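Local coordinates for putative glycosyltransferase (GalT1) (Streptococcus parasanguinis FW213, PDB 5HEA), which is the C-terminal part of a longer protein that probably transfers sugar from a nucleotide-activated donor, with a family 2, GT-A-type glycosyltransferase domain, at residues I181-P184 with R189-D192; A74-G79 with F90-D95; T194-Y199 with A238-A243. All coordinates share one frame; numbering follows the deposited sequence.

Interaction 1 (I181-P184 with R189-D192)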
loop_
_atom_site.group_PDB
_atom_site.type_symbol
_atom_site.label_atom_id
_atom_site.label_comp_id
_atom_site.label_asym_id
_atom_site.label_seq_id
_atom_site.Cartn_x
_atom_site.Cartn_y
_atom_site.Cartn_z
ATOM N N ILE A 181 -6.634 25.079 19.687
ATOM C CA ILE A 181 -5.414 25.254 18.907
ATOM C C ILE A 181 -4.481 24.055 19.053
ATOM O O ILE A 181 -4.056 23.724 20.166
ATOM C CB ILE A 181 -4.665 26.569 19.294
ATOM C CG1 ILE A 181 -5.490 27.796 18.872
ATOM C CG2 ILE A 181 -3.314 26.614 18.609
ATOM C CD1 ILE A 181 -4.895 29.138 19.313
ATOM N N ARG A 182 -4.168 23.410 17.929
ATOM C CA ARG A 182 -3.233 22.280 17.891
ATOM C C ARG A 182 -2.354 22.406 16.665
ATOM O O ARG A 182 -2.744 23.042 15.681
ATOM C CB ARG A 182 -3.989 20.932 17.854
ATOM C CG ARG A 182 -4.731 20.586 19.159
ATOM C CD ARG A 182 -3.772 20.515 20.353
ATOM N NE ARG A 182 -4.428 20.105 21.597
ATOM C CZ ARG A 182 -5.016 20.941 22.453
ATOM N NH1 ARG A 182 -5.056 22.250 22.208
ATOM N NH2 ARG A 182 -5.574 20.465 23.561
ATOM N N PHE A 183 -1.161 21.813 16.729
ATOM C CA PHE A 183 -0.279 21.760 15.574
ATOM C C PHE A 183 -0.869 20.752 14.581
ATOM O O PHE A 183 -1.349 19.703 14.990
ATOM C CB PHE A 183 1.133 21.342 15.989
ATOM C CG PHE A 183 1.825 22.350 16.885
ATOM C CD1 PHE A 183 1.588 22.358 18.253
ATOM C CD2 PHE A 183 2.680 23.306 16.351
ATOM C CE1 PHE A 183 2.206 23.300 19.090
ATOM C CE2 PHE A 183 3.302 24.254 17.179
ATOM C CZ PHE A 183 3.061 24.240 18.549
ATOM N N PRO A 184 -0.824 21.072 13.279
ATOM C CA PRO A 184 -1.320 20.202 12.197
ATOM C C PRO A 184 -0.482 18.938 11.990
ATOM O O PRO A 184 0.738 19.011 11.885
ATOM C CB PRO A 184 -1.229 21.103 10.960
ATOM C CG PRO A 184 -0.167 22.099 11.309
ATOM C CD PRO A 184 -0.388 22.379 12.767
ATOM N N ARG A 189 6.717 22.699 8.866
ATOM C CA ARG A 189 6.314 24.098 9.040
ATOM C C ARG A 189 5.060 24.120 9.919
ATOM O O ARG A 189 4.059 24.767 9.608
ATOM C CB ARG A 189 6.052 24.769 7.686
ATOM C CG ARG A 189 7.238 24.777 6.736
ATOM C CD ARG A 189 8.367 25.637 7.279
ATOM N NE ARG A 189 9.120 26.294 6.211
ATOM C CZ ARG A 189 8.901 27.540 5.795
ATOM N NH1 ARG A 189 7.948 28.279 6.358
ATOM N NH2 ARG A 189 9.639 28.046 4.818
ATOM N N GLU A 190 5.102 23.352 11.000
ATOM C CA GLU A 190 3.932 23.215 11.852
ATOM C C GLU A 190 3.829 24.431 12.772
ATOM O O GLU A 190 2.717 24.889 13.070
ATOM C CB GLU A 190 3.956 21.890 12.628
ATOM C CG GLU A 190 5.097 21.714 13.654
ATOM C CD GLU A 190 6.420 21.172 13.072
ATOM O OE1 GLU A 190 6.577 21.061 11.832
ATOM O OE2 GLU A 190 7.326 20.855 13.879
ATOM N N ASP A 191 4.994 24.953 13.182
ATOM C CA ASP A 191 5.114 26.200 13.965
ATOM C C ASP A 191 4.529 27.372 13.186
ATOM O O ASP A 191 3.786 28.198 13.739
ATOM C CB ASP A 191 6.589 26.542 14.279
ATOM C CG ASP A 191 7.201 25.659 15.365
ATOM O OD1 ASP A 191 6.453 24.870 15.982
ATOM O OD2 ASP A 191 8.436 25.768 15.610
ATOM N N ASP A 192 4.901 27.429 11.905
ATOM C CA ASP A 192 4.438 28.436 10.945
ATOM C C ASP A 192 2.896 28.485 10.892
ATOM O O ASP A 192 2.306 29.557 10.776
ATOM C CB ASP A 192 5.041 28.088 9.573
ATOM C CG ASP A 192 4.710 29.105 8.469
ATOM O OD1 ASP A 192 4.495 30.305 8.737
ATOM O OD2 ASP A 192 4.702 28.682 7.302
#
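Phe183 turns the CD2–CE2 rim of its ring to Glu190 and Asp191, which follow seven and eight positions later in the same loop between strand 171-174 and helix 195-201. CB points toward the 189-192 segment, and CG lies anti to the carbonyl carbon (chi1 -65°), which swings that flank of the ring into the contact. CD2 comes first: the carbonyl O of Glu190 sits at the ring edge, near its plane, 3.6 Å from Phe183 CD2. Phe183 CD2 is also 4.0 Å from Glu190 CG. Next along the rim, CE2 meets Asp191, whose OD1 is 3.4 Å from Phe183 CE2; the approach is oblique, with ring and carboxylate planes 60° apart. At the far end CZ packs on Arg76 CD of helix 72-82.

Beside the ring, Pro184 adds looser packing, its CD 4.0 Å from Glu190 O. Glu190 starts from CG wedged between its backbone N and carbonyl carbon, then bends at chi2 (-86°). That bend carries the carboxylate away from the 181-184 segment, to a salt bridge between OE2 and Arg76. Asp192 turns elsewhere, its OD2 3.4 Å from Arg189 NH1 in an ion pair.

No hydrogen bond joins the two segments; they are held by packing of the Phe183 rim and Pro184 on Glu190 and Asp191. The pair Glu190-Asp191 is consistent with the Glu-Asp motif found, in many family 2 enzymes of the GT-A fold, near what is probably the acceptor side of the active site.

Interaction 2 (A74-G79 with F90-D95)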
loop_
_atom_site.group_PDB
_atom_site.type_symbol
_atom_site.label_atom_id
_atom_site.label_comp_id
_atom_site.label_asym_id
_atom_site.label_seq_id
_atom_site.Cartn_x
_atom_site.Cartn_y
_atom_site.Cartn_z
ATOM N N ALA A 74 2.467 15.931 16.361
ATOM C CA ALA A 74 1.805 15.019 17.275
ATOM C C ALA A 74 2.483 15.019 18.638
ATOM O O ALA A 74 1.811 14.942 19.668
ATOM C CB ALA A 74 1.763 13.606 16.694
ATOM N N ALA A 75 3.809 15.105 18.651
ATOM C CA ALA A 75 4.545 15.153 19.912
ATOM C C ALA A 75 4.182 16.402 20.725
ATOM O O ALA A 75 3.962 16.329 21.934
ATOM C CB ALA A 75 6.057 15.095 19.658
ATOM N N ARG A 76 4.125 17.554 20.069
ATOM C CA ARG A 76 3.787 18.782 20.792
ATOM C C ARG A 76 2.339 18.745 21.283
ATOM O O ARG A 76 2.046 19.169 22.396
ATOM C CB ARG A 76 4.015 20.019 19.922
ATOM C CG ARG A 76 5.474 20.261 19.573
ATOM C CD ARG A 76 5.678 21.669 19.034
ATOM N NE ARG A 76 7.061 21.912 18.632
ATOM C CZ ARG A 76 7.471 21.863 17.371
ATOM N NH1 ARG A 76 6.595 21.590 16.424
ATOM N NH2 ARG A 76 8.740 22.087 17.056
ATOM N N ASN A 77 1.433 18.240 20.448
ATOM C CA ASN A 77 0.022 18.156 20.830
ATOM C C ASN A 77 -0.165 17.261 22.065
ATOM O O ASN A 77 -1.004 17.541 22.917
ATOM C CB ASN A 77 -0.846 17.654 19.662
ATOM C CG ASN A 77 -0.927 18.651 18.506
ATOM O OD1 ASN A 77 -0.731 19.853 18.693
ATOM N ND2 ASN A 77 -1.240 18.152 17.303
ATOM N N ALA A 78 0.634 16.200 22.164
ATOM C CA ALA A 78 0.600 15.323 23.334
ATOM C C ALA A 78 1.064 16.098 24.558
ATOM O O ALA A 78 0.512 15.951 25.651
ATOM C CB ALA A 78 1.490 14.077 23.119
ATOM N N GLY A 79 2.086 16.925 24.363
ATOM C CA GLY A 79 2.590 17.773 25.430
ATOM C C GLY A 79 1.526 18.738 25.937
ATOM O O GLY A 79 1.340 18.900 27.144
ATOM N N PHE A 90 7.671 26.068 24.920
ATOM C CA PHE A 90 8.255 24.983 24.126
ATOM C C PHE A 90 9.771 25.136 24.109
ATOM O O PHE A 90 10.270 26.247 24.006
ATOM C CB PHE A 90 7.724 25.015 22.681
ATOM C CG PHE A 90 6.237 24.790 22.576
ATOM C CD1 PHE A 90 5.718 23.504 22.582
ATOM C CD2 PHE A 90 5.361 25.866 22.491
ATOM C CE1 PHE A 90 4.343 23.291 22.505
ATOM C CE2 PHE A 90 3.986 25.662 22.409
ATOM C CZ PHE A 90 3.480 24.375 22.427
ATOM N N VAL A 91 10.500 24.030 24.231
ATOM C CA VAL A 91 11.955 24.049 24.073
ATOM C C VAL A 91 12.324 22.881 23.156
ATOM O O VAL A 91 11.886 21.754 23.382
ATOM C CB VAL A 91 12.694 23.885 25.427
ATOM C CG1 VAL A 91 14.199 23.702 25.204
ATOM C CG2 VAL A 91 12.452 25.083 26.322
ATOM N N ASP A 92 13.092 23.143 22.105
ATOM C CA ASP A 92 13.558 22.066 21.233
ATOM C C ASP A 92 14.754 21.367 21.865
ATOM O O ASP A 92 15.609 22.007 22.454
ATOM C CB ASP A 92 13.915 22.587 19.847
ATOM C CG ASP A 92 12.683 22.936 19.032
ATOM O OD1 ASP A 92 11.567 22.459 19.385
ATOM O OD2 ASP A 92 12.827 23.682 18.041
ATOM N N SER A 93 14.807 20.047 21.730
ATOM C CA SER A 93 15.789 19.271 22.483
ATOM C C SER A 93 17.207 19.370 21.896
ATOM O O SER A 93 18.162 18.895 22.510
ATOM C CB SER A 93 15.309 17.821 22.633
ATOM O OG SER A 93 14.781 17.332 21.417
ATOM N N ASP A 94 17.322 20.003 20.722
ATOM C CA ASP A 94 18.603 20.358 20.087
ATOM C C ASP A 94 19.250 21.606 20.682
ATOM O O ASP A 94 20.421 21.899 20.414
ATOM C CB ASP A 94 18.363 20.724 18.624
ATOM C CG ASP A 94 18.111 19.536 17.763
ATOM O OD1 ASP A 94 18.643 18.459 18.084
ATOM O OD2 ASP A 94 17.392 19.680 16.756
ATOM N N ASP A 95 18.470 22.357 21.449
ATOM C CA ASP A 95 18.846 23.701 21.886
ATOM C C ASP A 95 19.126 23.776 23.381
ATOM O O ASP A 95 19.033 22.769 24.077
ATOM C CB ASP A 95 17.725 24.681 21.517
ATOM C CG ASP A 95 17.449 24.712 20.020
ATOM O OD1 ASP A 95 18.405 24.489 19.238
ATOM O OD2 ASP A 95 16.282 24.965 19.622
HETATM O O HOH W 1 9.311 22.471 20.614
#
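Arg76 leaves helix 72-82 with CG beside its backbone N and anti to the carbonyl carbon (chi1 -66°), and from CG to NE the chain runs out extended toward the 90-95 segment. Phe90 and Asp92 both have the same first-torsion setting, which brings the phenyl ring against the arginine's aliphatic stem and the carboxylate near its head.

The stem does the nonpolar packing. Arg76 CD lies 4.0 Å from Phe90 CD1, and nearer the helix Arg76 CB is 4.2 Å from Phe90 CE1. The two side chains cross at a slant, and the guanidinium and ring planes are 87° apart. Phe183 adds to this packing, edge-to-face with Phe90 and in a cation-pi contact with Arg76.

At the end of strand 87-90 the chain runs into Asp92-Ser93-Asp94, which fits the Asp-X-Asp signature of GT-A glycosyltransferases, where such acids usually help hold a metal ion and the donor nucleotide. A type I turn from Asp92 to Asp95 shapes this piece, closed by Asp95 N bonding to Asp92 O at 3.1 Å.

Arg76 meets Asp92 mainly through water. Arg76 NE donates to water 1 at 3.1 Å, and the same water donates to Asp92 OD1 at 2.6 Å. The direct ion pair is long, Arg76 NH2 standing 3.7 Å from Asp92 OD1. Both that oxygen and the water lie at the edge of the guanidinium, in its plane, although the carboxylate itself is turned 41° from it. The remaining nitrogen, NH1, takes its stronger partner outside the two segments, the carboxylate of Glu190.

Interaction 3 (T194-Y199 with A238-A243)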
loop_
_atom_site.group_PDB
_atom_site.type_symbol
_atom_site.label_atom_id
_atom_site.label_comp_id
_atom_site.label_asym_id
_atom_site.label_seq_id
_atom_site.Cartn_x
_atom_site.Cartn_y
_atom_site.Cartn_z
ATOM N N THR A 194 0.822 27.611 13.322
ATOM C CA THR A 194 0.198 27.520 14.644
ATOM C C THR A 194 0.437 28.706 15.590
ATOM O O THR A 194 -0.502 29.185 16.228
ATOM C CB THR A 194 0.625 26.193 15.364
ATOM O OG1 THR A 194 0.373 25.078 14.500
ATOM C CG2 THR A 194 -0.162 25.995 16.663
ATOM N N ILE A 195 1.686 29.154 15.698
ATOM C CA ILE A 195 2.063 30.140 16.714
ATOM C C ILE A 195 1.234 31.416 16.581
ATOM O O ILE A 195 0.695 31.919 17.566
ATOM C CB ILE A 195 3.587 30.431 16.686
ATOM C CG1 ILE A 195 4.358 29.172 17.090
ATOM C CG2 ILE A 195 3.950 31.556 17.645
ATOM C CD1 ILE A 195 3.921 28.609 18.460
ATOM N N TYR A 196 1.085 31.909 15.359
ATOM C CA TYR A 196 0.338 33.154 15.154
ATOM C C TYR A 196 -1.114 33.067 15.625
ATOM O O TYR A 196 -1.700 34.074 16.044
ATOM C CB TYR A 196 0.418 33.613 13.695
ATOM C CG TYR A 196 -0.522 32.893 12.759
ATOM C CD1 TYR A 196 -0.181 31.665 12.215
ATOM C CD2 TYR A 196 -1.738 33.460 12.397
ATOM C CE1 TYR A 196 -1.040 31.004 11.342
ATOM C CE2 TYR A 196 -2.604 32.809 11.525
ATOM C CZ TYR A 196 -2.248 31.583 11.004
ATOM O OH TYR A 196 -3.105 30.931 10.145
ATOM N N ARG A 197 -1.705 31.876 15.574
ATOM C CA ARG A 197 -3.071 31.735 16.071
ATOM C C ARG A 197 -3.157 31.975 17.583
ATOM O O ARG A 197 -4.134 32.534 18.075
ATOM C CB ARG A 197 -3.673 30.389 15.663
ATOM C CG ARG A 197 -3.736 30.225 14.141
ATOM C CD ARG A 197 -4.438 28.954 13.732
ATOM N NE ARG A 197 -3.528 27.816 13.601
ATOM C CZ ARG A 197 -3.708 26.638 14.202
ATOM N NH1 ARG A 197 -4.762 26.461 14.995
ATOM N NH2 ARG A 197 -2.847 25.632 14.007
ATOM N N LEU A 198 -2.132 31.569 18.321
ATOM C CA LEU A 198 -2.056 31.918 19.742
ATOM C C LEU A 198 -1.977 33.431 19.967
ATOM O O LEU A 198 -2.648 33.979 20.855
ATOM C CB LEU A 198 -0.850 31.235 20.380
ATOM C CG LEU A 198 -0.961 29.715 20.398
ATOM C CD1 LEU A 198 0.421 29.099 20.633
ATOM C CD2 LEU A 198 -1.937 29.303 21.502
ATOM N N TYR A 199 -1.165 34.113 19.164
ATOM C CA TYR A 199 -1.085 35.579 19.238
ATOM C C TYR A 199 -2.474 36.223 19.060
ATOM O O TYR A 199 -2.864 37.156 19.786
ATOM C CB TYR A 199 -0.176 36.120 18.137
ATOM C CG TYR A 199 1.283 35.754 18.199
ATOM C CD1 TYR A 199 1.927 35.542 19.408
ATOM C CD2 TYR A 199 2.032 35.656 17.026
ATOM C CE1 TYR A 199 3.279 35.217 19.444
ATOM C CE2 TYR A 199 3.378 35.326 17.051
ATOM C CZ TYR A 199 3.989 35.110 18.257
ATOM O OH TYR A 199 5.319 34.807 18.282
ATOM N N ALA A 238 0.874 30.479 4.497
ATOM C CA ALA A 238 0.806 31.922 4.249
ATOM C C ALA A 238 -0.582 32.350 3.720
ATOM O O ALA A 238 -1.100 33.410 4.082
ATOM C CB ALA A 238 1.921 32.358 3.280
ATOM N N GLU A 239 -1.179 31.520 2.870
ATOM C CA GLU A 239 -2.524 31.797 2.335
ATOM C C GLU A 239 -3.597 31.727 3.417
ATOM O O GLU A 239 -4.439 32.604 3.532
ATOM C CB GLU A 239 -2.845 30.837 1.183
ATOM C CG GLU A 239 -2.035 31.181 -0.069
ATOM C CD GLU A 239 -1.990 30.067 -1.102
ATOM O OE1 GLU A 239 -2.477 28.953 -0.809
ATOM O OE2 GLU A 239 -1.464 30.317 -2.215
ATOM N N GLU A 240 -3.552 30.676 4.221
ATOM C CA GLU A 240 -4.439 30.550 5.377
ATOM C C GLU A 240 -4.313 31.759 6.329
ATOM O O GLU A 240 -5.312 32.329 6.788
ATOM C CB GLU A 240 -4.079 29.241 6.090
ATOM C CG GLU A 240 -4.859 28.883 7.348
ATOM C CD GLU A 240 -4.385 27.540 7.907
ATOM O OE1 GLU A 240 -3.151 27.344 8.099
ATOM O OE2 GLU A 240 -5.243 26.662 8.116
ATOM N N ARG A 241 -3.080 32.168 6.610
ATOM C CA ARG A 241 -2.846 33.278 7.538
ATOM C C ARG A 241 -3.355 34.624 6.992
ATOM O O ARG A 241 -3.969 35.419 7.724
ATOM C CB ARG A 241 -1.361 33.362 7.917
ATOM C CG ARG A 241 -0.967 34.640 8.668
ATOM C CD ARG A 241 0.427 34.517 9.305
ATOM N NE ARG A 241 1.481 34.099 8.378
ATOM C CZ ARG A 241 2.114 32.926 8.448
ATOM N NH1 ARG A 241 1.792 32.061 9.399
ATOM N NH2 ARG A 241 3.078 32.616 7.579
ATOM N N ILE A 242 -3.109 34.881 5.711
ATOM C CA ILE A 242 -3.661 36.082 5.078
ATOM C C ILE A 242 -5.182 36.081 5.147
ATOM O O ILE A 242 -5.789 37.093 5.497
ATOM C CB ILE A 242 -3.176 36.248 3.617
ATOM C CG1 ILE A 242 -1.696 36.655 3.617
ATOM C CG2 ILE A 242 -4.046 37.289 2.864
ATOM C CD1 ILE A 242 -0.981 36.398 2.295
ATOM N N ALA A 243 -5.805 34.942 4.838
ATOM C CA ALA A 243 -7.267 34.876 4.852
ATOM C C ALA A 243 -7.850 35.127 6.247
ATOM O O ALA A 243 -8.893 35.765 6.392
ATOM C CB ALA A 243 -7.758 33.522 4.301
HETATM O O HOH W 2 -1.486 29.299 8.662
#
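Tyr196 is overlapped by the aliphatic chain of Arg241, which lies over one face of its ring. Arg241 CD is placed centrally, 3.9 Å from the Tyr196 centroid and 10° off the normal, a CH-pi contact. Farther out the chain bends at chi3, and CZ of Arg241 ends 5.0 Å from the Tyr196 centroid, 25° off the normal, close enough for a cation-pi interaction. The guanidinium does not lie flat on the ring: the two planes are 89° apart, and it turns an edge to the tyrosine, with Arg241 NH1 3.5 Å from Tyr196 CD1. The opposite face carries Arg197 CG, 3.7 Å above the plane and toward the rim, so the phenol is held between two arginine stems.

Here helix 195-201, which follows the loop beyond strand 171-174, packs against helix 231-247, the first of the three helices that end the chain. The tyrosine spans the gap with its CG set between the backbone N and carbonyl carbon, and the hydroxyl reaches the other helix's backbone, Tyr196 OH standing 3.5 Å from Arg241 CA.

That hydroxyl donates to water 2 at 2.7 Å from Tyr196 OH, and the water in turn donates a hydrogen bond to Glu240 OE1, 2.6 Å away. Glu240 stretches out fully past CG, and its other oxygen, OE2, forms a salt bridge with Lys285 of the second subunit, linking helix 231-247 to that neighbouring subunit of the six-chain assembly. Arg241 NE bonds to Gln255 on helix 253-272, while its NH2 pairs with Asp192.

Overall arrangement
Interaction 1 sits between the other two, its centre about 12 Å from that of interaction 2 and about 9 Å from that of interaction 3. Toward 74-79, Glu190 OE2 pairs with Arg76 NH1 at 2.7 Å, and Phe183 O probably accepts a hydrogen bond from Asn77 ND2 at 2.8 Å. Toward the helices, Asp192 OD1 is 2.9 Å from Arg241 NH2 in a salt bridge. Interactions 2 and 3 do not touch; their nearest atoms are about 5 Å apart and their centres about 20 Å. The 181-192 loop joins helix 72-82, whose Arg76 reaches the probable donor-site signature, to the C-terminal helices. Interactions 1 and 3 also meet the second subunit.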